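Local coordinates for ferrous iron transport protein B (Escherichia coli, PDB 3I8S), which takes up ferrous iron across the inner membrane in a GTP-driven process, this chain being its cytosolic GTP-binding domain, which probably couples nucleotide binding to channel opening, at residues V36-K41 / E74-H79; G7-P12 / L102-Q107; N21-S26 / V52-L57; L88-V93 / L161-Y166; S96-N101 / V117-L122. All coordinates share one frame; numbering follows the deposited sequence. Where two conformers were deposited one is given.

Interaction 1 (V36-K41 / E74-H79)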
# COMPACT_ATOMS: atom_id res chain seq x y z
N VAL A 36 -5.82 -20.38 8.10
CA VAL A 36 -6.74 -20.35 6.98
C VAL A 36 -6.21 -21.20 5.83
O VAL A 36 -5.07 -21.66 5.85
CB VAL A 36 -6.99 -18.90 6.50
CG1 VAL A 36 -7.58 -18.06 7.63
CG2 VAL A 36 -5.68 -18.25 5.95
N THR A 37 -7.03 -21.40 4.81
CA THR A 37 -6.66 -22.27 3.71
C THR A 37 -5.97 -21.51 2.54
O THR A 37 -5.52 -22.14 1.57
CB THR A 37 -7.91 -23.13 3.27
OG1 THR A 37 -8.99 -22.25 2.90
CG2 THR A 37 -8.34 -24.01 4.41
N VAL A 38 -5.82 -20.20 2.68
CA VAL A 38 -5.32 -19.36 1.60
C VAL A 38 -3.82 -19.65 1.49
O VAL A 38 -3.13 -19.73 2.50
CB VAL A 38 -5.56 -17.83 1.87
CG1 VAL A 38 -4.89 -16.96 0.79
CG2 VAL A 38 -7.07 -17.52 2.01
N GLU A 39 -3.35 -19.86 0.26
CA GLU A 39 -1.93 -20.14 -0.02
C GLU A 39 -1.02 -18.97 0.33
O GLU A 39 -1.33 -17.80 0.04
CB GLU A 39 -1.76 -20.51 -1.49
CG GLU A 39 -0.33 -20.54 -2.01
CD GLU A 39 -0.26 -20.30 -3.50
OE1 GLU A 39 -0.16 -21.31 -4.23
OE2 GLU A 39 -0.35 -19.11 -3.95
N ARG A 40 0.13 -19.31 0.93
CA ARG A 40 1.19 -18.36 1.24
C ARG A 40 2.42 -18.79 0.46
O ARG A 40 2.88 -19.93 0.64
CB ARG A 40 1.47 -18.34 2.74
CG ARG A 40 2.71 -17.56 3.10
CD ARG A 40 2.90 -17.30 4.61
NE ARG A 40 4.18 -16.57 4.83
CZ ARG A 40 4.46 -15.79 5.88
NH1 ARG A 40 3.59 -15.64 6.88
NH2 ARG A 40 5.62 -15.19 5.96
N LYS A 41 2.86 -17.97 -0.48
CA LYS A 41 4.05 -18.24 -1.29
C LYS A 41 5.13 -17.28 -0.87
O LYS A 41 4.85 -16.11 -0.65
CB LYS A 41 3.78 -17.95 -2.79
CG LYS A 41 2.92 -18.94 -3.62
CD LYS A 41 3.44 -18.91 -5.12
CE LYS A 41 2.35 -18.97 -6.22
NZ LYS A 41 2.37 -20.24 -6.99
N GLU A 74 -7.80 -9.57 1.49
CA GLU A 74 -7.57 -8.23 2.04
C GLU A 74 -7.15 -8.15 3.52
O GLU A 74 -6.27 -7.34 3.92
CB GLU A 74 -8.85 -7.42 1.80
CG GLU A 74 -8.91 -6.02 2.33
CD GLU A 74 -9.00 -5.94 3.84
OE1 GLU A 74 -9.98 -6.47 4.40
OE2 GLU A 74 -8.10 -5.31 4.46
N GLN A 75 -7.78 -8.95 4.36
CA GLN A 75 -7.39 -8.97 5.79
C GLN A 75 -6.00 -9.58 5.98
O GLN A 75 -5.21 -9.12 6.81
CB GLN A 75 -8.42 -9.70 6.60
CG GLN A 75 -9.72 -8.93 6.55
CD GLN A 75 -10.81 -9.50 7.33
OE1 GLN A 75 -10.84 -10.69 7.68
NE2 GLN A 75 -11.79 -8.64 7.63
N ILE A 76 -5.71 -10.59 5.18
CA ILE A 76 -4.38 -11.22 5.22
C ILE A 76 -3.27 -10.23 4.87
O ILE A 76 -2.23 -10.13 5.56
CB ILE A 76 -4.33 -12.47 4.29
CG1 ILE A 76 -5.18 -13.57 4.88
CG2 ILE A 76 -2.88 -12.91 4.05
CD1 ILE A 76 -5.62 -14.71 3.89
N ALA A 77 -3.50 -9.48 3.80
CA ALA A 77 -2.59 -8.46 3.36
C ALA A 77 -2.41 -7.43 4.46
O ALA A 77 -1.28 -7.14 4.84
CB ALA A 77 -3.13 -7.80 2.07
N CYS A 78 -3.49 -6.87 4.97
CA CYS A 78 -3.44 -5.90 6.03
C CYS A 78 -2.72 -6.41 7.31
O CYS A 78 -1.90 -5.74 7.90
CB CYS A 78 -4.88 -5.51 6.38
SG CYS A 78 -4.98 -4.18 7.53
N HIS A 79 -3.04 -7.62 7.71
CA HIS A 79 -2.47 -8.17 8.92
C HIS A 79 -0.94 -8.31 8.74
O HIS A 79 -0.18 -7.97 9.63
CB HIS A 79 -3.11 -9.52 9.18
CG HIS A 79 -2.49 -10.28 10.29
ND1 HIS A 79 -1.46 -11.17 10.10
CD2 HIS A 79 -2.69 -10.23 11.62
CE1 HIS A 79 -1.10 -11.68 11.26
NE2 HIS A 79 -1.83 -11.13 12.20
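Ile-76, which meets Val-36 and Val-38, sits in a helical turn whose shortest polar bond is a backbone one, from His-79 N to Gln-75 O (2.8 Å). Nothing polar joins the two segments themselves. Ile-76 sends one atom forward: its CG1 is anti to its own carbonyl carbon (chi1 -70°) and the chain then runs on extended, so CD1 becomes a blunt tip pointing at the two valines. Val-38 comes to meet it end on, and CD1 settles against the fork of the valine, 3.7 Å from Val-38 CG2 and 3.9 Å from Val-38 CG1. Val-36 also approaches tip to tip, but less closely, its CG2 lying 4.1 Å from Ile-76 CD1.

The segment 36-41 carries part of a predicted GTP-binding loop, in the place of the first switch region of P-loop GTPases, and helix 72-83 follows the second switch region, where Pro-58 also touches Ile-76. Valine suits the loop because its fork is short, stiff and wholly apolar, while isoleucine adds the longer reach needed from the helix. Leu-72, a turn earlier in the helix, packs on both valines, and Trp-33 lies against Ile-76.

Interaction 2 (G7-P12 / L102-Q107)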
# COMPACT_ATOMS: atom_id res chain seq x y z
N GLY A 7 7.58 -7.46 1.32
CA GLY A 7 6.21 -7.85 1.01
C GLY A 7 5.88 -7.42 -0.42
O GLY A 7 6.11 -6.24 -0.77
N LEU A 8 5.37 -8.34 -1.22
CA LEU A 8 4.89 -8.01 -2.57
C LEU A 8 3.36 -7.89 -2.60
O LEU A 8 2.60 -8.78 -2.22
CB LEU A 8 5.42 -9.03 -3.55
CG LEU A 8 5.21 -8.76 -5.02
CD1 LEU A 8 6.11 -7.57 -5.47
CD2 LEU A 8 5.40 -10.08 -5.80
N ILE A 9 2.89 -6.70 -2.98
CA ILE A 9 1.49 -6.39 -2.80
C ILE A 9 0.99 -5.60 -4.00
O ILE A 9 1.70 -4.72 -4.52
CB ILE A 9 1.21 -5.57 -1.52
CG1 ILE A 9 -0.33 -5.59 -1.25
CG2 ILE A 9 1.94 -4.21 -1.63
CD1 ILE A 9 -0.80 -5.14 0.13
N GLY A 10 -0.22 -5.94 -4.42
CA GLY A 10 -0.88 -5.24 -5.48
C GLY A 10 -2.29 -5.71 -5.66
O GLY A 10 -2.75 -6.61 -4.98
N ASN A 11 -2.96 -5.13 -6.64
CA ASN A 11 -4.30 -5.51 -6.96
C ASN A 11 -4.30 -6.89 -7.66
O ASN A 11 -3.27 -7.35 -8.14
CB ASN A 11 -4.96 -4.49 -7.90
CG ASN A 11 -5.39 -3.16 -7.18
OD1 ASN A 11 -4.70 -2.61 -6.31
ND2 ASN A 11 -6.51 -2.70 -7.55
N PRO A 12 -5.47 -7.52 -7.74
CA PRO A 12 -5.59 -8.78 -8.50
C PRO A 12 -5.16 -8.58 -9.93
O PRO A 12 -5.46 -7.54 -10.52
CB PRO A 12 -7.06 -9.10 -8.41
CG PRO A 12 -7.48 -8.49 -7.15
CD PRO A 12 -6.75 -7.16 -7.12
N LEU A 102 -4.05 2.99 -7.48
CA LEU A 102 -3.44 3.86 -6.51
C LEU A 102 -4.18 3.90 -5.15
O LEU A 102 -3.66 4.46 -4.18
CB LEU A 102 -3.27 5.29 -7.08
CG LEU A 102 -2.07 5.48 -8.02
CD1 LEU A 102 -2.09 6.96 -8.58
CD2 LEU A 102 -0.75 5.15 -7.33
N TYR A 103 -5.40 3.38 -5.08
CA TYR A 103 -6.10 3.40 -3.77
C TYR A 103 -5.27 2.61 -2.75
O TYR A 103 -4.99 3.08 -1.64
CB TYR A 103 -7.51 2.89 -3.90
CG TYR A 103 -8.33 3.16 -2.66
CD1 TYR A 103 -8.93 4.39 -2.48
CD2 TYR A 103 -8.45 2.20 -1.64
CE1 TYR A 103 -9.65 4.67 -1.35
CE2 TYR A 103 -9.19 2.47 -0.50
CZ TYR A 103 -9.77 3.73 -0.36
OH TYR A 103 -10.50 4.02 0.75
N LEU A 104 -4.88 1.41 -3.13
CA LEU A 104 -4.00 0.59 -2.30
C LEU A 104 -2.67 1.28 -1.98
O LEU A 104 -2.26 1.37 -0.85
CB LEU A 104 -3.71 -0.74 -3.00
CG LEU A 104 -2.81 -1.72 -2.23
CD1 LEU A 104 -3.35 -2.11 -0.84
CD2 LEU A 104 -2.64 -3.03 -3.12
N THR A 105 -2.00 1.80 -2.99
CA THR A 105 -0.77 2.52 -2.81
C THR A 105 -0.87 3.61 -1.72
O THR A 105 -0.01 3.70 -0.83
CB THR A 105 -0.32 3.15 -4.14
OG1 THR A 105 -0.47 2.23 -5.24
CG2 THR A 105 1.13 3.59 -3.99
N LEU A 106 -1.90 4.43 -1.81
CA LEU A 106 -2.09 5.50 -0.83
C LEU A 106 -2.25 4.95 0.57
O LEU A 106 -1.77 5.53 1.50
CB LEU A 106 -3.21 6.45 -1.18
CG LEU A 106 -2.71 7.72 -1.90
CD1 LEU A 106 -1.87 7.42 -3.10
CD2 LEU A 106 -3.92 8.66 -2.25
N GLN A 107 -2.95 3.81 0.72
CA GLN A 107 -3.08 3.20 2.04
C GLN A 107 -1.72 2.80 2.60
O GLN A 107 -1.45 3.03 3.77
CB GLN A 107 -4.02 1.99 2.01
CG GLN A 107 -5.45 2.32 1.60
CD GLN A 107 -6.52 1.80 2.58
OE1 GLN A 107 -6.95 0.64 2.51
NE2 GLN A 107 -6.95 2.67 3.49
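Leu-104 points straight from its helix at the end of strand 4-10, and three consecutive residues, Ile-9, Gly-10 and Asn-11, receive it. Its CG lies anti to its backbone N (chi1 -179°), which carries the two methyl groups well clear of the helix and lets them divide the work. CD2 makes the closest approach. It rests on the backbone of Gly-10, 3.7 Å from Gly-10 CA, and also reaches Ile-9 CG1 at 3.9 Å. CD1 instead meets the end of the isoleucine, lying 4.1 Å from Ile-9 CD1. The two aliphatic chains cross obliquely, so contact is shared between a mid-chain atom and a tip.

Asn-11 behaves differently: it runs past Leu-104 in the opposite direction, and its OD1 comes alongside at 3.8 Å from Leu-104 CD2. That is a van der Waals contact of an amide oxygen with a methyl group. A leucine suits the helix position because its fork can touch a side chain and a bare backbone at once. Gly-10 has no side chain, and the methyl meets its main chain directly.

Gly-10 and Asn-11 belong to the GTP-binding loop, the P-loop (Walker A) that opens after this strand. Strand 4-10 runs between strands 51-56 and 88-94 of the sheet, while helix 98-111 covers one face of it, Leu-108 also touching Ile-9. On its far side that helix is packed by helix 240-259, where Leu-102 and Leu-106 lie on Ile-252.

Interaction 3 (N21-S26 / V52-L57); sequences NQLTGS and VTLVDL
Leu-23 is the first residue of the helix end to touch the strand: its CD1 lies 3.8 Å from Leu-54 CD2, and its CB is a little farther from the same methyl. The two leucine chains cross at about a right angle, so one methyl is set against the flank of the other chain.

Thr-24 comes next and uses its methyl branch. With CG2 anti to the carbonyl carbon (chi1 67°), that group meets Leu-54 CD2 at 3.8 Å, while OG1 turns to a hydrogen bond with the backbone oxygen of Phe-20. Threonine suits the last turn of a helix facing a buried strand, since it gives the core a methyl and keeps its hydroxyl satisfied within the helix.

Gly-25 then leaves the helix with a positive phi of 55°, a value glycine adopts easily, and its N still bonds to Asn-21 O (2.9 Å).

Leu-54 CD2 thus serves both helix residues, and Leu-54 also packs on Phe-20, Ile-6 and Leu-8. Such packing of the helix after the P-loop on the central sheet is characteristic of P-loop GTPases; strand 51-56 leads at Asp-56 into a predicted GTP-binding turn, the DxxG motif.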
# COMPACT_ATOMS: atom_id res chain seq x y z
N ASN A 21 7.44 -14.61 -9.75
CA ASN A 21 8.07 -15.73 -10.42
C ASN A 21 9.40 -15.35 -11.09
O ASN A 21 10.37 -16.11 -11.05
CB ASN A 21 7.10 -16.35 -11.42
CG ASN A 21 6.02 -17.13 -10.74
OD1 ASN A 21 6.21 -17.60 -9.61
ND2 ASN A 21 4.87 -17.30 -11.42
N GLN A 22 9.44 -14.16 -11.68
CA GLN A 22 10.64 -13.66 -12.33
C GLN A 22 11.77 -13.43 -11.33
O GLN A 22 12.92 -13.74 -11.60
CB GLN A 22 10.34 -12.35 -13.04
CG GLN A 22 9.59 -12.57 -14.32
CD GLN A 22 9.13 -11.30 -14.98
OE1 GLN A 22 9.14 -10.22 -14.40
NE2 GLN A 22 8.68 -11.44 -16.22
N LEU A 23 11.43 -12.90 -10.17
CA LEU A 23 12.45 -12.55 -9.15
C LEU A 23 13.01 -13.80 -8.47
O LEU A 23 14.20 -13.92 -8.24
CB LEU A 23 11.83 -11.62 -8.13
CG LEU A 23 11.71 -10.17 -8.61
CD1 LEU A 23 10.91 -9.38 -7.61
CD2 LEU A 23 13.12 -9.59 -8.79
N THR A 24 12.13 -14.75 -8.19
CA THR A 24 12.46 -15.88 -7.32
C THR A 24 12.80 -17.16 -8.06
O THR A 24 13.43 -18.04 -7.48
CB THR A 24 11.33 -16.17 -6.29
OG1 THR A 24 10.14 -16.65 -6.97
CG2 THR A 24 11.02 -14.92 -5.49
N GLY A 25 12.38 -17.30 -9.32
CA GLY A 25 12.66 -18.51 -10.08
C GLY A 25 12.17 -19.76 -9.35
O GLY A 25 11.03 -19.81 -8.88
N SER A 26 13.06 -20.74 -9.23
CA SER A 26 12.78 -22.03 -8.61
C SER A 26 12.85 -21.95 -7.08
O SER A 26 12.45 -22.90 -6.40
CB SER A 26 13.76 -23.10 -9.12
OG SER A 26 15.09 -22.83 -8.69
N VAL A 52 17.41 -11.43 -0.08
CA VAL A 52 16.01 -11.08 0.12
C VAL A 52 15.07 -12.29 0.24
O VAL A 52 15.22 -13.29 -0.47
CB VAL A 52 15.48 -10.19 -1.05
CG1 VAL A 52 13.93 -9.91 -0.91
CG2 VAL A 52 16.30 -8.88 -1.18
N THR A 53 14.16 -12.20 1.20
CA THR A 53 12.98 -13.05 1.26
C THR A 53 11.84 -12.20 0.79
O THR A 53 11.58 -11.14 1.37
CB THR A 53 12.67 -13.57 2.69
OG1 THR A 53 13.77 -14.40 3.15
CG2 THR A 53 11.39 -14.39 2.72
N LEU A 54 11.15 -12.70 -0.22
CA LEU A 54 10.00 -12.05 -0.84
C LEU A 54 8.74 -12.83 -0.52
O LEU A 54 8.62 -13.99 -0.88
CB LEU A 54 10.20 -12.00 -2.37
CG LEU A 54 9.21 -11.21 -3.20
CD1 LEU A 54 9.32 -9.73 -2.77
CD2 LEU A 54 9.45 -11.49 -4.74
N VAL A 55 7.82 -12.18 0.16
CA VAL A 55 6.55 -12.76 0.58
C VAL A 55 5.45 -12.23 -0.33
O VAL A 55 5.21 -11.00 -0.41
CB VAL A 55 6.25 -12.41 2.08
CG1 VAL A 55 4.90 -13.02 2.48
CG2 VAL A 55 7.38 -12.87 2.98
N ASP A 56 4.82 -13.13 -1.04
CA ASP A 56 3.80 -12.74 -2.01
C ASP A 56 2.48 -12.56 -1.28
O ASP A 56 1.91 -13.54 -0.79
CB ASP A 56 3.64 -13.83 -3.07
CG ASP A 56 2.60 -13.47 -4.15
OD1 ASP A 56 2.43 -12.29 -4.49
OD2 ASP A 56 2.02 -14.42 -4.66
N LEU A 57 1.94 -11.37 -1.25
CA LEU A 57 0.68 -11.18 -0.51
C LEU A 57 -0.54 -11.35 -1.45
O LEU A 57 -0.45 -11.07 -2.65
CB LEU A 57 0.68 -9.81 0.15
CG LEU A 57 1.83 -9.47 1.08
CD1 LEU A 57 1.61 -8.11 1.69
CD2 LEU A 57 1.98 -10.59 2.13

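Interaction 4 (L88-V93 / L161-Y166)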
# COMPACT_ATOMS: atom_id res chain seq x y z
N LEU A 88 10.45 -3.59 3.90
CA LEU A 88 9.83 -2.75 2.89
C LEU A 88 8.86 -3.55 2.07
O LEU A 88 8.84 -4.78 2.15
CB LEU A 88 10.84 -2.13 1.96
CG LEU A 88 11.60 -3.02 1.02
CD1 LEU A 88 12.03 -2.22 -0.22
CD2 LEU A 88 12.78 -3.55 1.78
N LEU A 89 8.10 -2.83 1.23
CA LEU A 89 7.09 -3.40 0.36
C LEU A 89 7.40 -2.99 -1.07
O LEU A 89 7.91 -1.88 -1.32
CB LEU A 89 5.72 -2.83 0.70
CG LEU A 89 5.21 -3.03 2.08
CD1 LEU A 89 3.85 -2.30 2.15
CD2 LEU A 89 5.13 -4.53 2.32
N ILE A 90 7.15 -3.90 -2.01
CA ILE A 90 7.14 -3.56 -3.43
C ILE A 90 5.70 -3.64 -3.81
O ILE A 90 5.04 -4.70 -3.67
CB ILE A 90 7.99 -4.51 -4.32
CG1 ILE A 90 9.47 -4.35 -3.92
CG2 ILE A 90 7.77 -4.19 -5.83
CD1 ILE A 90 10.34 -5.39 -4.52
N ASN A 91 5.19 -2.50 -4.24
CA ASN A 91 3.81 -2.35 -4.63
C ASN A 91 3.70 -2.37 -6.13
O ASN A 91 4.14 -1.44 -6.78
CB ASN A 91 3.25 -1.05 -4.04
CG ASN A 91 1.81 -0.75 -4.48
OD1 ASN A 91 0.96 -1.64 -4.76
ND2 ASN A 91 1.52 0.54 -4.50
N VAL A 92 3.17 -3.46 -6.65
CA VAL A 92 3.02 -3.66 -8.11
C VAL A 92 1.78 -2.95 -8.59
O VAL A 92 0.68 -3.25 -8.12
CB VAL A 92 3.03 -5.13 -8.49
CG1 VAL A 92 3.03 -5.24 -9.99
CG2 VAL A 92 4.26 -5.81 -7.86
N VAL A 93 1.96 -1.96 -9.46
CA VAL A 93 0.89 -1.07 -9.89
C VAL A 93 0.70 -1.18 -11.37
O VAL A 93 1.62 -1.02 -12.14
CB VAL A 93 1.18 0.41 -9.48
CG1 VAL A 93 0.19 1.42 -10.21
CG2 VAL A 93 1.16 0.53 -7.95
N LEU A 161 18.25 -2.37 -8.04
CA LEU A 161 18.96 -1.12 -7.68
C LEU A 161 18.18 -0.36 -6.60
O LEU A 161 18.74 0.05 -5.60
CB LEU A 161 19.10 -0.21 -8.90
CG LEU A 161 19.79 1.16 -8.76
CD1 LEU A 161 21.11 1.05 -8.02
CD2 LEU A 161 20.08 1.83 -10.15
N ALA A 162 16.89 -0.15 -6.87
CA ALA A 162 15.99 0.51 -5.95
C ALA A 162 15.95 -0.16 -4.57
O ALA A 162 15.95 0.53 -3.55
CB ALA A 162 14.58 0.66 -6.59
N ILE A 163 15.92 -1.48 -4.54
CA ILE A 163 15.95 -2.22 -3.27
C ILE A 163 17.24 -1.89 -2.50
O ILE A 163 17.23 -1.54 -1.30
CB ILE A 163 15.79 -3.76 -3.51
CG1 ILE A 163 14.37 -4.14 -4.00
CG2 ILE A 163 16.20 -4.52 -2.23
CD1 ILE A 163 14.23 -5.61 -4.56
N ASP A 164 18.38 -1.92 -3.20
CA ASP A 164 19.67 -1.59 -2.56
C ASP A 164 19.80 -0.13 -2.06
O ASP A 164 20.73 0.24 -1.33
CB ASP A 164 20.84 -1.97 -3.46
CG ASP A 164 21.09 -3.46 -3.50
OD1 ASP A 164 21.85 -3.90 -4.36
OD2 ASP A 164 20.56 -4.20 -2.65
N ARG A 165 18.89 0.70 -2.50
CA ARG A 165 18.80 2.06 -2.08
C ARG A 165 17.56 2.40 -1.24
O ARG A 165 17.29 3.59 -1.02
CB ARG A 165 18.78 2.90 -3.33
CG ARG A 165 20.05 2.85 -4.07
CD ARG A 165 19.97 3.76 -5.28
NE ARG A 165 21.29 3.86 -5.85
CZ ARG A 165 21.57 4.38 -7.03
NH1 ARG A 165 20.59 4.86 -7.80
NH2 ARG A 165 22.80 4.39 -7.44
N TYR A 166 16.87 1.42 -0.71
CA TYR A 166 15.55 1.75 -0.16
C TYR A 166 15.70 2.60 1.12
O TYR A 166 16.68 2.55 1.82
CB TYR A 166 14.67 0.54 0.07
CG TYR A 166 14.79 -0.02 1.43
CD1 TYR A 166 15.80 -0.93 1.73
CD2 TYR A 166 13.92 0.37 2.45
CE1 TYR A 166 15.92 -1.44 3.01
CE2 TYR A 166 14.02 -0.16 3.72
CZ TYR A 166 15.04 -1.06 4.00
OH TYR A 166 15.17 -1.59 5.27
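Leu-88 lies against Tyr-166, and its side chain can be followed outward across the ring. CB lies over the rim of the ring face, 4.0 Å from Tyr-166 CD2. CG is the branch point, placed between the backbone N and the carbonyl carbon by a chi1 of 67°, a setting less usual for leucine that turns both methyls toward the tyrosine. CD1 goes to the root of the partner and lies 3.8 Å from Tyr-166 CB. CD2 goes to the middle of the ring: it stands 3.8 Å from the centroid of Tyr-166 and only 3° off the normal, a nearly ideal CH-pi contact over one face. Tyr-166 was modelled in two conformers, so this account holds for one of them.

Shortened to an alanine, Leu-88 would probably leave that ring face without its methyl cover and the tyrosine freer to turn.

Farther along, Ile-90 and Ile-163 cross at about a right angle and touch through their ends, Ile-90 CD1 lying 3.9 Å from Ile-163 CD1. Isoleucine, long and stiff, suits a place where helix 154-164 must be reached from strand 88-94. Tyr-166 N is bonded to Ile-163 O in the turn that follows.

Around the pair, Pro-114 touches both Leu-88 and Tyr-166. The chemistry is wholly apolar across the segments: dispersion and CH-pi attraction hold the helix end to the sheet, so the fit depends on shape, with no directional polar bond to fix it.

Interaction 5 (S96-N101 / V117-L122)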
# COMPACT_ATOMS: atom_id res chain seq x y z
N SER A 96 -2.14 0.63 -16.66
CA SER A 96 -3.31 0.74 -17.50
C SER A 96 -4.59 0.99 -16.70
O SER A 96 -5.64 1.23 -17.29
CB SER A 96 -3.48 -0.49 -18.39
OG SER A 96 -3.85 -1.64 -17.68
N ASN A 97 -4.46 0.92 -15.38
CA ASN A 97 -5.53 1.13 -14.42
C ASN A 97 -5.00 1.87 -13.19
O ASN A 97 -5.31 1.55 -12.04
CB ASN A 97 -6.18 -0.21 -14.03
CG ASN A 97 -6.95 -0.84 -15.20
OD1 ASN A 97 -8.04 -0.35 -15.61
ND2 ASN A 97 -6.40 -1.94 -15.76
N LEU A 98 -4.24 2.92 -13.48
CA LEU A 98 -3.53 3.65 -12.45
C LEU A 98 -4.41 4.18 -11.32
O LEU A 98 -4.08 3.98 -10.15
CB LEU A 98 -2.77 4.81 -13.10
CG LEU A 98 -1.85 5.58 -12.16
CD1 LEU A 98 -0.78 4.70 -11.52
CD2 LEU A 98 -1.25 6.79 -12.92
N GLU A 99 -5.49 4.88 -11.66
CA GLU A 99 -6.35 5.55 -10.67
C GLU A 99 -6.90 4.52 -9.68
O GLU A 99 -6.78 4.67 -8.46
CB GLU A 99 -7.46 6.40 -11.33
CG GLU A 99 -8.33 7.18 -10.33
CD GLU A 99 -8.96 8.47 -10.86
OE1 GLU A 99 -8.74 8.85 -12.05
OE2 GLU A 99 -9.70 9.11 -10.09
N ARG A 100 -7.40 3.42 -10.23
CA ARG A 100 -7.90 2.30 -9.43
C ARG A 100 -6.81 1.72 -8.55
O ARG A 100 -6.99 1.48 -7.32
CB ARG A 100 -8.44 1.17 -10.35
CG ARG A 100 -8.91 -0.08 -9.57
CD ARG A 100 -9.75 -0.99 -10.40
NE ARG A 100 -10.53 -1.93 -9.59
CZ ARG A 100 -11.79 -2.30 -9.86
NH1 ARG A 100 -12.47 -1.79 -10.89
NH2 ARG A 100 -12.40 -3.19 -9.08
N ASN A 101 -5.66 1.45 -9.17
CA ASN A 101 -4.57 0.80 -8.44
C ASN A 101 -3.97 1.66 -7.33
O ASN A 101 -3.43 1.12 -6.34
CB ASN A 101 -3.44 0.37 -9.39
CG ASN A 101 -3.73 -0.94 -10.12
OD1 ASN A 101 -2.92 -1.86 -10.08
ND2 ASN A 101 -4.90 -1.02 -10.80
N VAL A 117 7.32 1.52 -5.66
CA VAL A 117 6.29 1.16 -6.67
C VAL A 117 6.95 0.55 -7.88
O VAL A 117 7.87 1.15 -8.50
CB VAL A 117 5.40 2.36 -7.08
CG1 VAL A 117 4.58 2.07 -8.31
CG2 VAL A 117 4.58 2.82 -5.90
N ALA A 118 6.46 -0.62 -8.26
CA ALA A 118 6.86 -1.21 -9.53
C ALA A 118 5.71 -1.05 -10.52
O ALA A 118 4.67 -1.72 -10.39
CB ALA A 118 7.23 -2.66 -9.38
N LEU A 119 5.94 -0.20 -11.51
CA LEU A 119 4.95 0.14 -12.51
C LEU A 119 5.02 -0.82 -13.67
O LEU A 119 6.00 -0.87 -14.46
CB LEU A 119 5.09 1.62 -12.92
CG LEU A 119 3.95 2.29 -13.67
CD1 LEU A 119 2.66 2.45 -12.84
CD2 LEU A 119 4.38 3.69 -14.18
N ASN A 120 3.92 -1.58 -13.78
CA ASN A 120 3.74 -2.65 -14.74
C ASN A 120 2.71 -2.36 -15.85
O ASN A 120 2.02 -1.36 -15.82
CB ASN A 120 3.21 -3.87 -13.93
CG ASN A 120 3.95 -5.10 -14.23
OD1 ASN A 120 4.74 -5.17 -15.17
ND2 ASN A 120 3.72 -6.11 -13.41
N MET A 121 2.58 -3.28 -16.81
CA MET A 121 1.64 -3.14 -17.93
C MET A 121 1.81 -1.85 -18.72
O MET A 121 0.85 -1.26 -19.20
CB MET A 121 0.19 -3.26 -17.43
CG MET A 121 -0.05 -4.37 -16.41
SD MET A 121 0.31 -6.01 -17.05
CE MET A 121 -0.13 -7.08 -15.69
N LEU A 122 3.07 -1.42 -18.85
CA LEU A 122 3.43 -0.25 -19.62
C LEU A 122 3.04 -0.35 -21.11
O LEU A 122 2.65 0.63 -21.74
CB LEU A 122 4.94 -0.07 -19.52
CG LEU A 122 5.46 0.10 -18.09
CD1 LEU A 122 7.01 0.05 -18.09
CD2 LEU A 122 4.93 1.41 -17.57
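Leu-98 and Leu-119 have matching torsions, each with CG anti to the backbone N (chi1 -173° and -164°) and a second torsion near 60°, which brings both chain ends together between helix and strand. There Leu-98 CD1 lies 4.3 Å from Leu-119 CD1, a loose methyl contact. Leucine suits both places because the bond from CA does not head straight at the partner, and the extra reach brings its end nearer.

A second contact joins the loop ends. Ser-96 OG is 4.4 Å from Met-121 CB, and its polar partner is Asp-94 OD1. Met-121 has left-handed backbone angles (55°/35°); its CB bond points at residue 96 while the thioether end leads away, its side chain touching the P-loop near Gly-15. Asn-120 and Met-121 belong to the GTP-binding residues, at the place of the NKxD motif of GTPases, here with methionine in the lysine position.

The first helical turn is held by Asn-97 O, which takes a backbone bond from Asn-101 N (2.9 Å) and a weak one from Asn-101 ND2.

The contact joins the helix and the second strand of the beta-alpha-beta unit made by strand 88-94, helix 98-111 and strand 115-120. Val-93 of the first strand packs on both leucines, Ile-132 of strand 130-132 touches them too, and Val-259 of helix 240-259 lies against Leu-98.

From the N terminus, interaction 2 closes the first large loop, from the P-loop strand 4-10 to helix 98-111. Interactions 1 and 3 are nested inside it and cross each other: 21-26 pairs with 52-57, and 36-41 with 74-79, so helix 16-24 is tied to strand 51-56, and helix 72-83 to the loop leading into strand 39-46. Interaction 4 opens inside the loop of interaction 2 and closes beyond it at helix 154-164, so these two cross. Interaction 5 lies within the loop of interaction 4 and also crosses interaction 2, sharing helix 98-111. Together they join helices on both faces to strands 51-56, 4-10, 88-94 and 115-120.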